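Local coordinates for glycosyl hydrolase family 88 (Pedobacter heparinus, PDB 3WIW), which hydrolyses unsaturated glucuronyl saccharides derived from heparin, as a glycoside hydrolase of family 88 with an alpha6/alpha6-barrel, at residues Gln48-Gly53 / Gly63-Ala68; Tyr86-Asp91 / Tyr380-Leu385; Arg160-Asp163 / Phe169-Ile172; Lys266-Ala271 / Ser320-Asp325. All coordinates share one frame; numbering follows the deposited sequence. Where two conformers were deposited one is given.

Interaction 1: residues Gln48-Gly53 / Gly63-Ala68; sequences QTYTPG and GTVRLA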
loop_
_atom_site.group_PDB
_atom_site.type_symbol
_atom_site.label_atom_id
_atom_site.label_comp_id
_atom_site.label_asym_id
_atom_site.label_seq_id
_atom_site.Cartn_x
_atom_site.Cartn_y
_atom_site.Cartn_z
ATOM N N GLN A 48 -22.706 3.659 -3.575
ATOM C CA GLN A 48 -24.127 3.464 -3.874
ATOM C C GLN A 48 -24.374 2.090 -4.490
ATOM O O GLN A 48 -25.459 1.527 -4.369
ATOM C CB GLN A 48 -24.607 4.536 -4.859
ATOM C CG GLN A 48 -24.731 5.934 -4.246
ATOM C CD GLN A 48 -24.865 7.049 -5.270
ATOM O OE1 GLN A 48 -24.675 6.851 -6.479
ATOM N NE2 GLN A 48 -25.177 8.239 -4.785
ATOM N N THR A 49 -23.363 1.560 -5.164
ATOM C CA THR A 49 -23.519 0.350 -5.965
ATOM C C THR A 49 -23.120 -0.945 -5.228
ATOM O O THR A 49 -23.864 -1.942 -5.247
ATOM C CB THR A 49 -22.700 0.498 -7.266
ATOM O OG1 THR A 49 -23.204 1.613 -8.010
ATOM C CG2 THR A 49 -22.805 -0.732 -8.131
ATOM N N TYR A 50 -21.937 -0.951 -4.615
ATOM C CA TYR A 50 -21.442 -2.119 -3.895
ATOM C C TYR A 50 -22.061 -2.232 -2.505
ATOM O O TYR A 50 -22.657 -1.273 -1.986
ATOM C CB TYR A 50 -19.890 -2.108 -3.854
ATOM C CG TYR A 50 -19.327 -1.995 -5.251
ATOM C CD1 TYR A 50 -19.526 -3.016 -6.164
ATOM C CD2 TYR A 50 -18.660 -0.848 -5.679
ATOM C CE1 TYR A 50 -19.080 -2.915 -7.463
ATOM C CE2 TYR A 50 -18.204 -0.728 -7.005
ATOM C CZ TYR A 50 -18.426 -1.774 -7.882
ATOM O OH TYR A 50 -18.011 -1.683 -9.193
ATOM N N THR A 51 -21.940 -3.413 -1.919
ATOM C CA THR A 51 -22.533 -3.715 -0.620
ATOM C C THR A 51 -21.435 -3.832 0.439
ATOM O O THR A 51 -20.444 -4.551 0.244
ATOM C CB THR A 51 -23.275 -5.050 -0.699
ATOM O OG1 THR A 51 -24.252 -4.998 -1.751
ATOM C CG2 THR A 51 -23.980 -5.340 0.618
ATOM N N PRO A 52 -21.614 -3.144 1.584
ATOM C CA PRO A 52 -20.619 -3.268 2.659
ATOM C C PRO A 52 -20.365 -4.735 3.005
ATOM O O PRO A 52 -21.302 -5.542 3.099
ATOM C CB PRO A 52 -21.259 -2.500 3.829
ATOM C CG PRO A 52 -22.090 -1.450 3.119
ATOM C CD PRO A 52 -22.661 -2.146 1.897
ATOM N N GLY A 53 -19.085 -5.079 3.136
ATOM C CA GLY A 53 -18.679 -6.451 3.404
ATOM C C GLY A 53 -18.336 -7.249 2.150
ATOM O O GLY A 53 -17.859 -8.383 2.246
ATOM N N GLY A 63 -15.399 -8.266 -17.747
ATOM C CA GLY A 63 -15.974 -6.971 -17.425
ATOM C C GLY A 63 -16.695 -6.897 -16.093
ATOM O O GLY A 63 -17.005 -5.805 -15.627
ATOM N N THR A 64 -16.970 -8.049 -15.485
ATOM C CA THR A 64 -17.623 -8.089 -14.169
ATOM C C THR A 64 -16.646 -7.719 -13.042
ATOM O O THR A 64 -15.423 -7.732 -13.220
ATOM C CB THR A 64 -18.238 -9.475 -13.878
ATOM O OG1 THR A 64 -17.193 -10.458 -13.875
ATOM C CG2 THR A 64 -19.310 -9.848 -14.910
ATOM N N VAL A 65 -17.179 -7.401 -11.872
ATOM C CA VAL A 65 -16.336 -6.939 -10.777
ATOM C C VAL A 65 -16.008 -8.079 -9.817
ATOM O O VAL A 65 -16.905 -8.804 -9.360
ATOM C CB VAL A 65 -17.009 -5.798 -10.009
ATOM C CG1 VAL A 65 -16.127 -5.355 -8.856
ATOM C CG2 VAL A 65 -17.291 -4.632 -10.937
ATOM N N ARG A 66 -14.720 -8.268 -9.550
ATOM C CA ARG A 66 -14.280 -9.185 -8.499
ATOM C C ARG A 66 -14.444 -8.488 -7.167
ATOM O O ARG A 66 -13.968 -7.367 -6.988
ATOM C CB ARG A 66 -12.820 -9.584 -8.695
ATOM C CG ARG A 66 -12.291 -10.468 -7.593
ATOM C CD ARG A 66 -10.900 -10.984 -7.907
ATOM N NE ARG A 66 -10.367 -11.743 -6.779
ATOM C CZ ARG A 66 -9.219 -12.406 -6.800
ATOM N NH1 ARG A 66 -8.815 -13.062 -5.725
ATOM N NH2 ARG A 66 -8.492 -12.430 -7.905
ATOM N N LEU A 67 -15.115 -9.158 -6.234
ATOM C CA LEU A 67 -15.402 -8.602 -4.914
ATOM C C LEU A 67 -14.506 -9.214 -3.832
ATOM O O LEU A 67 -14.065 -10.368 -3.952
ATOM C CB LEU A 67 -16.887 -8.813 -4.544
ATOM C CG LEU A 67 -17.901 -8.248 -5.542
ATOM C CD1 LEU A 67 -19.305 -8.668 -5.182
ATOM C CD2 LEU A 67 -17.772 -6.729 -5.594
ATOM N N ALA A 68 -14.254 -8.433 -2.782
ATOM C CA ALA A 68 -13.370 -8.811 -1.687
ATOM C C ALA A 68 -14.193 -8.921 -0.399
ATOM O O ALA A 68 -14.492 -7.915 0.245
ATOM C CB ALA A 68 -12.285 -7.771 -1.519
#

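Interaction 2: residues Tyr86-Asp91 / Tyr380-Leu385; sequences YELSGD and YYLEAL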
loop_
_atom_site.group_PDB
_atom_site.type_symbol
_atom_site.label_atom_id
_atom_site.label_comp_id
_atom_site.label_asym_id
_atom_site.label_seq_id
_atom_site.Cartn_x
_atom_site.Cartn_y
_atom_site.Cartn_z
ATOM N N TYR A 86 -13.260 11.526 1.551
ATOM C CA TYR A 86 -13.856 12.459 2.499
ATOM C C TYR A 86 -12.859 13.537 2.926
ATOM O O TYR A 86 -13.195 14.721 2.969
ATOM C CB TYR A 86 -14.380 11.707 3.726
ATOM C CG TYR A 86 -14.779 12.614 4.864
ATOM C CD1 TYR A 86 -15.739 13.603 4.688
ATOM C CD2 TYR A 86 -14.207 12.475 6.119
ATOM C CE1 TYR A 86 -16.114 14.443 5.730
ATOM C CE2 TYR A 86 -14.581 13.295 7.154
ATOM C CZ TYR A 86 -15.527 14.281 6.964
ATOM O OH TYR A 86 -15.879 15.090 8.022
ATOM N N GLU A 87 -11.628 13.135 3.229
ATOM C CA GLU A 87 -10.623 14.111 3.653
ATOM C C GLU A 87 -10.289 15.122 2.558
ATOM O O GLU A 87 -10.112 16.311 2.831
ATOM C CB GLU A 87 -9.351 13.413 4.128
ATOM C CG GLU A 87 -9.546 12.633 5.397
ATOM C CD GLU A 87 -8.233 12.121 5.918
ATOM O OE1 GLU A 87 -7.756 11.096 5.396
ATOM O OE2 GLU A 87 -7.659 12.756 6.831
ATOM N N LEU A 88 -10.222 14.667 1.309
ATOM C CA LEU A 88 -9.913 15.553 0.201
ATOM C C LEU A 88 -11.041 16.544 -0.024
ATOM O O LEU A 88 -10.803 17.732 -0.244
ATOM C CB LEU A 88 -9.671 14.740 -1.077
ATOM C CG LEU A 88 -8.362 13.948 -1.142
ATOM C CD1 LEU A 88 -8.391 12.890 -2.225
ATOM C CD2 LEU A 88 -7.171 14.878 -1.353
ATOM N N SER A 89 -12.276 16.061 0.046
ATOM C CA SER A 89 -13.414 16.828 -0.464
ATOM C C SER A 89 -14.281 17.477 0.608
ATOM O O SER A 89 -15.007 18.427 0.316
ATOM C CB SER A 89 -14.308 15.910 -1.281
ATOM O OG SER A 89 -14.931 14.978 -0.413
ATOM N N GLY A 90 -14.242 16.958 1.830
ATOM C CA GLY A 90 -15.149 17.415 2.870
ATOM C C GLY A 90 -16.574 16.928 2.691
ATOM O O GLY A 90 -17.483 17.357 3.411
ATOM N N ASP A 91 -16.776 16.032 1.731
ATOM C CA ASP A 91 -18.111 15.566 1.404
ATOM C C ASP A 91 -18.623 14.645 2.504
ATOM O O ASP A 91 -18.163 13.509 2.633
ATOM C CB ASP A 91 -18.067 14.830 0.062
ATOM C CG ASP A 91 -19.435 14.432 -0.435
ATOM O OD1 ASP A 91 -20.364 14.274 0.386
ATOM O OD2 ASP A 91 -19.568 14.273 -1.663
ATOM N N TYR A 380 -3.798 4.175 -2.583
ATOM C CA TYR A 380 -2.509 4.868 -2.514
ATOM C C TYR A 380 -2.456 6.093 -3.421
ATOM O O TYR A 380 -1.770 7.061 -3.107
ATOM C CB TYR A 380 -1.304 3.916 -2.706
ATOM C CG TYR A 380 -1.195 2.973 -1.526
ATOM C CD1 TYR A 380 -0.783 3.426 -0.261
ATOM C CD2 TYR A 380 -1.595 1.643 -1.652
ATOM C CE1 TYR A 380 -0.729 2.572 0.847
ATOM C CE2 TYR A 380 -1.551 0.776 -0.558
ATOM C CZ TYR A 380 -1.124 1.252 0.694
ATOM O OH TYR A 380 -1.129 0.399 1.753
ATOM N N TYR A 381 -3.222 6.084 -4.511
ATOM C CA TYR A 381 -3.332 7.271 -5.336
ATOM C C TYR A 381 -3.994 8.427 -4.592
ATOM O O TYR A 381 -3.468 9.542 -4.573
ATOM C CB TYR A 381 -4.111 6.935 -6.606
ATOM C CG TYR A 381 -4.445 8.113 -7.484
ATOM C CD1 TYR A 381 -3.444 8.822 -8.150
ATOM C CD2 TYR A 381 -5.760 8.496 -7.673
ATOM C CE1 TYR A 381 -3.760 9.904 -9.008
ATOM C CE2 TYR A 381 -6.094 9.560 -8.516
ATOM C CZ TYR A 381 -5.088 10.258 -9.175
ATOM O OH TYR A 381 -5.429 11.308 -9.998
ATOM N N LEU A 382 -5.125 8.174 -3.928
ATOM C CA LEU A 382 -5.733 9.263 -3.164
ATOM C C LEU A 382 -4.847 9.672 -1.984
ATOM O O LEU A 382 -4.784 10.865 -1.640
ATOM C CB LEU A 382 -7.160 8.943 -2.703
ATOM C CG LEU A 382 -8.188 8.776 -3.825
ATOM C CD1 LEU A 382 -9.577 8.838 -3.229
ATOM C CD2 LEU A 382 -8.034 9.838 -4.922
ATOM N N GLU A 383 -4.140 8.726 -1.371
ATOM C CA GLU A 383 -3.216 9.086 -0.294
ATOM C C GLU A 383 -2.160 10.047 -0.824
ATOM O O GLU A 383 -1.851 11.071 -0.198
ATOM C CB GLU A 383 -2.563 7.840 0.259
ATOM C CG GLU A 383 -1.759 8.104 1.515
ATOM C CD GLU A 383 -1.131 6.832 1.987
ATOM O OE1 GLU A 383 -1.744 6.161 2.833
ATOM O OE2 GLU A 383 -0.042 6.462 1.485
ATOM N N ALA A 384 -1.642 9.750 -2.020
ATOM C CA ALA A 384 -0.647 10.616 -2.644
ATOM C C ALA A 384 -1.214 12.009 -2.977
ATOM O O ALA A 384 -0.551 13.035 -2.754
ATOM C CB ALA A 384 -0.068 9.937 -3.894
ATOM N N LEU A 385 -2.443 12.057 -3.490
ATOM C CA LEU A 385 -3.085 13.342 -3.755
ATOM C C LEU A 385 -3.223 14.162 -2.466
ATOM O O LEU A 385 -2.988 15.367 -2.462
ATOM C CB LEU A 385 -4.470 13.176 -4.378
ATOM C CG LEU A 385 -4.546 12.532 -5.761
ATOM C CD1 LEU A 385 -5.918 12.732 -6.367
ATOM C CD2 LEU A 385 -3.496 13.081 -6.709
#

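Interaction 3: residues Arg160-Asp163 / Phe169-Ile172; sequences RSWD and FPVI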
loop_
_atom_site.group_PDB
_atom_site.type_symbol
_atom_site.label_atom_id
_atom_site.label_comp_id
_atom_site.label_asym_id
_atom_site.label_seq_id
_atom_site.Cartn_x
_atom_site.Cartn_y
_atom_site.Cartn_z
ATOM N N ARG A 160 5.730 -13.537 10.788
ATOM C CA ARG A 160 5.457 -14.543 9.769
ATOM C C ARG A 160 4.345 -14.038 8.853
ATOM O O ARG A 160 3.239 -13.750 9.315
ATOM C CB ARG A 160 5.014 -15.845 10.432
ATOM C CG ARG A 160 4.936 -16.975 9.428
ATOM C CD ARG A 160 4.545 -18.249 10.088
ATOM N NE ARG A 160 4.368 -19.302 9.102
ATOM C CZ ARG A 160 4.320 -20.596 9.393
ATOM N NH1 ARG A 160 4.467 -21.005 10.651
ATOM N NH2 ARG A 160 4.125 -21.473 8.415
ATOM N N SER A 161 4.594 -13.942 7.551
ATOM C CA SER A 161 3.580 -13.362 6.667
ATOM C C SER A 161 2.374 -14.277 6.491
ATOM O O SER A 161 1.220 -13.821 6.606
ATOM C CB SER A 161 4.185 -13.012 5.310
ATOM O OG SER A 161 5.179 -12.032 5.474
ATOM N N TRP A 162 2.607 -15.560 6.255
ATOM C CA TRP A 162 1.480 -16.468 6.089
ATOM C C TRP A 162 1.801 -17.863 6.539
ATOM O O TRP A 162 2.960 -18.204 6.781
ATOM C CB TRP A 162 0.971 -16.477 4.656
ATOM C CG TRP A 162 1.965 -17.011 3.657
ATOM C CD1 TRP A 162 2.559 -18.246 3.656
ATOM C CD2 TRP A 162 2.431 -16.344 2.476
ATOM N NE1 TRP A 162 3.385 -18.371 2.566
ATOM C CE2 TRP A 162 3.326 -17.217 1.827
ATOM C CE3 TRP A 162 2.189 -15.085 1.915
ATOM C CZ2 TRP A 162 3.971 -16.877 0.635
ATOM C CZ3 TRP A 162 2.826 -14.746 0.734
ATOM C CH2 TRP A 162 3.713 -15.638 0.106
ATOM N N ASP A 163 0.749 -18.666 6.626
ATOM C CA ASP A 163 0.815 -19.984 7.256
ATOM C C ASP A 163 0.684 -21.135 6.277
ATOM O O ASP A 163 0.880 -22.295 6.650
ATOM C CB ASP A 163 -0.279 -20.113 8.309
ATOM C CG ASP A 163 -0.052 -19.192 9.473
ATOM O OD1 ASP A 163 1.115 -18.794 9.688
ATOM O OD2 ASP A 163 -1.035 -18.872 10.165
ATOM N N PHE A 169 8.901 -20.522 7.428
ATOM C CA PHE A 169 8.629 -19.204 7.986
ATOM C C PHE A 169 8.850 -18.161 6.911
ATOM O O PHE A 169 9.916 -17.566 6.828
ATOM C CB PHE A 169 9.533 -18.960 9.211
ATOM C CG PHE A 169 9.093 -17.811 10.086
ATOM C CD1 PHE A 169 9.367 -16.494 9.731
ATOM C CD2 PHE A 169 8.413 -18.051 11.282
ATOM C CE1 PHE A 169 8.966 -15.433 10.534
ATOM C CE2 PHE A 169 8.000 -16.987 12.095
ATOM C CZ PHE A 169 8.287 -15.678 11.728
ATOM N N PRO A 170 7.836 -17.955 6.071
ATOM C CA PRO A 170 7.973 -17.017 4.962
ATOM C C PRO A 170 7.679 -15.591 5.391
ATOM O O PRO A 170 6.688 -15.343 6.107
ATOM C CB PRO A 170 6.914 -17.498 3.973
ATOM C CG PRO A 170 5.812 -18.075 4.874
ATOM C CD PRO A 170 6.531 -18.638 6.072
ATOM N N VAL A 171 8.519 -14.661 4.943
ATOM C CA VAL A 171 8.299 -13.227 5.177
ATOM C C VAL A 171 8.370 -12.526 3.828
ATOM O O VAL A 171 9.358 -12.666 3.091
ATOM C CB VAL A 171 9.381 -12.650 6.123
ATOM C CG1 VAL A 171 9.149 -11.143 6.351
ATOM C CG2 VAL A 171 9.358 -13.387 7.453
ATOM N N ILE A 172 7.317 -11.811 3.468
ATOM C CA ILE A 172 7.297 -11.116 2.185
ATOM C C ILE A 172 7.578 -9.627 2.361
ATOM O O ILE A 172 7.340 -9.073 3.434
ATOM C CB ILE A 172 5.974 -11.364 1.408
ATOM C CG1 ILE A 172 4.738 -10.690 2.047
ATOM C CG2 ILE A 172 5.753 -12.863 1.261
ATOM C CD1 ILE A 172 3.423 -11.030 1.305
#

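Interaction 4: residues Lys266-Ala271 / Ser320-Asp325; sequences KFIEHA and STQVKD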
loop_
_atom_site.group_PDB
_atom_site.type_symbol
_atom_site.label_atom_id
_atom_site.label_comp_id
_atom_site.label_asym_id
_atom_site.label_seq_id
_atom_site.Cartn_x
_atom_site.Cartn_y
_atom_site.Cartn_z
ATOM N N LYS A 266 18.590 5.138 10.306
ATOM C CA LYS A 266 18.943 4.009 9.436
ATOM C C LYS A 266 17.838 3.760 8.401
ATOM O O LYS A 266 18.105 3.404 7.243
ATOM C CB LYS A 266 19.152 2.734 10.226
ATOM C CG LYS A 266 20.381 2.760 11.077
ATOM C CD LYS A 266 20.483 1.481 11.886
ATOM C CE LYS A 266 21.738 1.479 12.743
ATOM N NZ LYS A 266 21.939 0.156 13.398
ATOM N N PHE A 267 16.589 3.979 8.795
ATOM C CA PHE A 267 15.473 3.760 7.891
ATOM C C PHE A 267 15.394 4.815 6.786
ATOM O O PHE A 267 15.095 4.489 5.640
ATOM C CB PHE A 267 14.165 3.710 8.674
ATOM C CG PHE A 267 14.060 2.559 9.637
ATOM C CD1 PHE A 267 14.667 1.329 9.381
ATOM C CD2 PHE A 267 13.322 2.706 10.808
ATOM C CE1 PHE A 267 14.518 0.267 10.291
ATOM C CE2 PHE A 267 13.197 1.664 11.715
ATOM C CZ PHE A 267 13.784 0.443 11.454
ATOM N N ILE A 268 15.637 6.084 7.110
ATOM C CA ILE A 268 15.595 7.116 6.072
ATOM C C ILE A 268 16.770 6.951 5.098
ATOM O O ILE A 268 16.622 7.139 3.884
ATOM C CB ILE A 268 15.492 8.564 6.643
ATOM C CG1 ILE A 268 15.082 9.554 5.548
ATOM C CG2 ILE A 268 16.789 9.013 7.283
ATOM C CD1 ILE A 268 14.879 10.971 6.083
ATOM N N GLU A 269 17.934 6.582 5.622
ATOM C CA GLU A 269 19.076 6.315 4.753
ATOM C C GLU A 269 18.728 5.186 3.794
ATOM O O GLU A 269 18.986 5.269 2.594
ATOM C CB GLU A 269 20.310 5.945 5.573
ATOM C CG GLU A 269 20.836 7.078 6.452
ATOM C CD GLU A 269 21.767 6.601 7.567
ATOM O OE1 GLU A 269 21.943 5.371 7.733
ATOM O OE2 GLU A 269 22.325 7.462 8.279
ATOM N N HIS A 270 18.115 4.130 4.314
ATOM C CA HIS A 270 17.744 3.001 3.464
ATOM C C HIS A 270 16.695 3.421 2.433
ATOM O O HIS A 270 16.802 3.073 1.246
ATOM C CB HIS A 270 17.276 1.829 4.306
ATOM C CG HIS A 270 17.289 0.524 3.582
ATOM N ND1 HIS A 270 18.451 -0.051 3.104
ATOM C CD2 HIS A 270 16.286 -0.325 3.267
ATOM C CE1 HIS A 270 18.158 -1.202 2.527
ATOM N NE2 HIS A 270 16.849 -1.382 2.596
ATOM N N ALA A 271 15.719 4.215 2.859
ATOM C CA ALA A 271 14.718 4.741 1.944
ATOM C C ALA A 271 15.340 5.529 0.785
ATOM O O ALA A 271 14.914 5.383 -0.373
ATOM C CB ALA A 271 13.678 5.576 2.671
ATOM N N SER A 320 10.121 13.320 0.669
ATOM C CA SER A 320 10.516 14.689 0.339
ATOM C C SER A 320 10.446 15.638 1.553
ATOM O O SER A 320 11.194 16.632 1.621
ATOM C CB SER A 320 9.691 15.237 -0.833
ATOM O OG SER A 320 8.418 15.705 -0.433
ATOM N N THR A 321 9.577 15.332 2.522
ATOM C CA THR A 321 9.419 16.198 3.694
ATOM C C THR A 321 10.342 15.809 4.838
ATOM O O THR A 321 10.477 16.555 5.817
ATOM C CB THR A 321 7.965 16.197 4.215
ATOM O OG1 THR A 321 7.656 14.915 4.788
ATOM C CG2 THR A 321 6.996 16.518 3.078
ATOM N N GLN A 322 10.957 14.631 4.736
ATOM C CA GLN A 322 11.778 14.077 5.819
ATOM C C GLN A 322 13.263 14.348 5.628
ATOM O O GLN A 322 14.009 14.477 6.598
ATOM C CB GLN A 322 11.573 12.566 5.922
ATOM C CG GLN A 322 10.175 12.136 6.256
ATOM C CD GLN A 322 9.965 10.667 5.970
ATOM O OE1 GLN A 322 10.728 10.042 5.227
ATOM N NE2 GLN A 322 8.933 10.110 6.542
ATOM N N VAL A 323 13.693 14.429 4.374
ATOM C CA VAL A 323 15.121 14.516 4.058
ATOM C C VAL A 323 15.612 15.949 3.960
ATOM O O VAL A 323 14.817 16.882 3.924
ATOM C CB VAL A 323 15.467 13.823 2.712
ATOM C CG1 VAL A 323 15.090 12.347 2.735
ATOM C CG2 VAL A 323 14.788 14.541 1.563
ATOM N N LYS A 324 16.934 16.084 3.880
ATOM C CA LYS A 324 17.632 17.361 3.797
ATOM C C LYS A 324 17.249 18.166 2.553
ATOM O O LYS A 324 16.879 19.337 2.652
ATOM C CB LYS A 324 19.145 17.110 3.814
ATOM C CG LYS A 324 19.943 18.101 4.627
ATOM C CD LYS A 324 21.146 17.436 5.290
ATOM C CE LYS A 324 22.142 16.896 4.268
ATOM N NZ LYS A 324 23.286 16.207 4.943
ATOM N N ASP A 325 17.354 17.548 1.385
ATOM C CA ASP A 325 16.913 18.212 0.156
ATOM C C ASP A 325 15.981 17.304 -0.642
ATOM O O ASP A 325 16.396 16.379 -1.347
ATOM C CB ASP A 325 18.083 18.761 -0.672
ATOM C CG ASP A 325 18.949 17.676 -1.273
ATOM O OD1 ASP A 325 19.110 16.615 -0.632
ATOM O OD2 ASP A 325 19.469 17.892 -2.392
#

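Interaction 1: residues Gln48-Gly53 / Gly63-Ala68
Tyr50, Val65 and Leu67 form an apolar contact at the protein surface, where the loop leaving helix 30-49 lies beside the second strand of a small antiparallel hairpin. It illustrates how a single aromatic ring can join a helix end to a strand with which the loop shares no backbone bonding. From CA 50 to CA 53 the loop runs 18° from the direction of CA 65 to CA 68, yet the nearest CA atoms, those of Gly53 and Ala68, are 7.7 Å apart. Further back along the loop, Tyr50 carries most of the contact.

Tyr50 is the first residue to depart from helical backbone angles. Its CG stands beside the backbone N and anti to the carbonyl carbon (chi1 -54°); this torsion brings the ring alongside Val65 and Leu67, and Val65 comes to meet it from the opposite direction. The far end of the phenol does most of the touching: Tyr50 OH lies 3.5 Å from Val65 CG2, and Tyr50 CE1 is 4.1 Å from Val65 CG1. Nearer the root of the ring, Tyr50 CD1 approaches Leu67 CD2 at 4.1 Å. Val65 CG1 and Leu67 CD2 both approach the ring obliquely.

The hydroxyl is not left to the valine methyls alone. Tyr50 OH is hydrogen-bonded to the carbonyl O of Gln353, a residue whose side-chain amide also bonds Gly63 O, while Pro56 packs on the tyrosine. Strand 65-68 is backbone-bonded to strand 55-59, for example between Ala68 and Asn55. The whole is a beta hairpin folded back against the chain that leads into it from a helix.

Interaction 2: residues Tyr86-Asp91 / Tyr380-Leu385
Leu88 makes this contact single-handed from its own segment, setting its two methyl branches against Leu382 and Leu385 on a helix almost three hundred residues further along the chain. The case shows how two helices can meet where one of them is about to end: these short segments bury 125 Å² between them, part of a larger helix–helix contact.

The branches divide the work. Leu88 CD1 touches Leu382 CD2 at 4.1 Å and lies at 4.2 Å from Leu382 CB; Leu88 CD2 rests over the backbone at Leu385 C, also 4.2 Å away, with Leu385 CB at 4.4 Å. With CG anti to the carbonyl carbon (chi1 -72°) and chi2 at 164°, Leu88 directs both methyls across to the facing helix. Leu385 in turn sets its CG above one face of the Tyr381 ring, toward the rim.

Just beyond Leu88 the helix 77-89 stops. Gly90 has positive phi, and Ser89 OG accepts a hydrogen bond from Asp91 N at 3.0 Å, an ST turn. Asp91 then serves as N-cap of helix 92-103, its OD1 bonding Asn93 N. The leucines are buried by further apolar neighbours: Leu396 covers Leu88, and Leu43 and Leu32 of helix 30-49 cover Leu382 and Leu385. Next to them, Glu87 forms salt bridges with Lys386 and Arg130.

The leucines meet through van der Waals packing and burial of apolar surface, which imposes little direction; the Glu87–Lys386 bridge between the same helices may add some.

Interaction 3: residues Arg160-Asp163 / Phe169-Ile172
Ser161 supplies both hydrogen bonds between the segments. Ser161 N donates to Pro170 O at 2.9 Å, nearly along the C=O axis, and Ser161 OG accepts from Ile172 N at 2.9 Å and 165°. The same hydroxyl is hydrogen-bonded to Asn175 OD1, so two groups hold it. Within the loop, Arg160, extended from CG to NE, donates a hydrogen bond from Arg160 NE to Trp162 O at 2.9 Å, from above the carbonyl plane.

Through the Ser161 bonds the loop after strand 158-159 runs along 170-172, an outer strand of a three-stranded antiparallel sheet whose next strand is 219-222. The arrangement adjoins the predicted active site: the nearest side-chain atoms of Ile172 and Asp174, the predicted proton donor, are about 3 Å apart.

Apolar contacts flank the bonds. In the conformer of Trp162 described, Pro170 CG sits over one face of the indole, 3.4 Å from Trp162 NE1, while Ile172 CG2 meets Trp162 CZ3 at 3.5 Å, the two side chains crossing at about a right angle. Arg160 CB makes a CH-pi contact over the face of Phe169, 3.8 Å from the ring centroid.

Among charged groups, Asp163 OD1 lies over the Arg160 guanidinium, a purely electrostatic pairing, and also bridges to Arg151.

Interaction 4: residues Lys266-Ala271 / Ser320-Asp325
Gln322 NE2 is hydrogen-bonded to Thr256 O in helix 245-262, which leaves Gln322 to meet Ile268 across the contact with its CB and main chain rather than its amide. Ile268 belongs to a regular helical turn, in which Ala271 N bonds Phe267 O at 2.9 Å and His270 N bonds Lys266 O at 3.0 Å. From this turn the packing onto Gln322 and Val323 comes down to one isoleucine, a worked case of a contact that rests on a single side chain.

Ile268 CG1 stands anti to the backbone N (chi1 -165°), and with chi2 also extended (176°) its CD1 projects far from the helix as a single methyl tip. In the conformers described of Ile268 and Gln322, that tip is shared between two residues. Ile268 CD1 lies 3.6 Å from Val323 CG1 and 3.7 Å from Gln322 CB. It also comes to 3.6 Å from Gln322 O, a carbonyl it can touch but not bond. Ile268 CG1 adds a longer approach to Val323 CG1, at 4.0 Å. Between the segments the contact is thus one of van der Waals packing, with 118 Å² buried.

Helix 245-262 is close to both sides of the contact: Tyr259 touches Ile268, and Lys260 touches Gln322. Behind the first segment, Phe267 packs on helix 192-208 through Ala202, Val203 and Met206. Beyond the second, Val323 meets Tyr329 of helix 327-340 and Thr321 meets Ile391 of helix 375-392, which sets the contact among neighbouring helices of the alpha6/alpha6-barrel.

From the N terminus, interaction 1 closes first: a short loop joining the end of helix 30-49 to strand 65-68, complete before any other contact opens. Helix 77-89 follows, and interaction 2 ties its end to helix 375-392, spanning most of the chain and bringing its early and late helices together. The other two contacts fall within that span, in series. Interaction 3 closes a short loop at the three-stranded sheet beside the predicted catalytic residues, and interaction 4 joins helix 265-279 to the end region of helix 306-322. None of them touch; interactions 1 and 4 lie on opposite sides of the chain's centre, their centres about 38 Å apart.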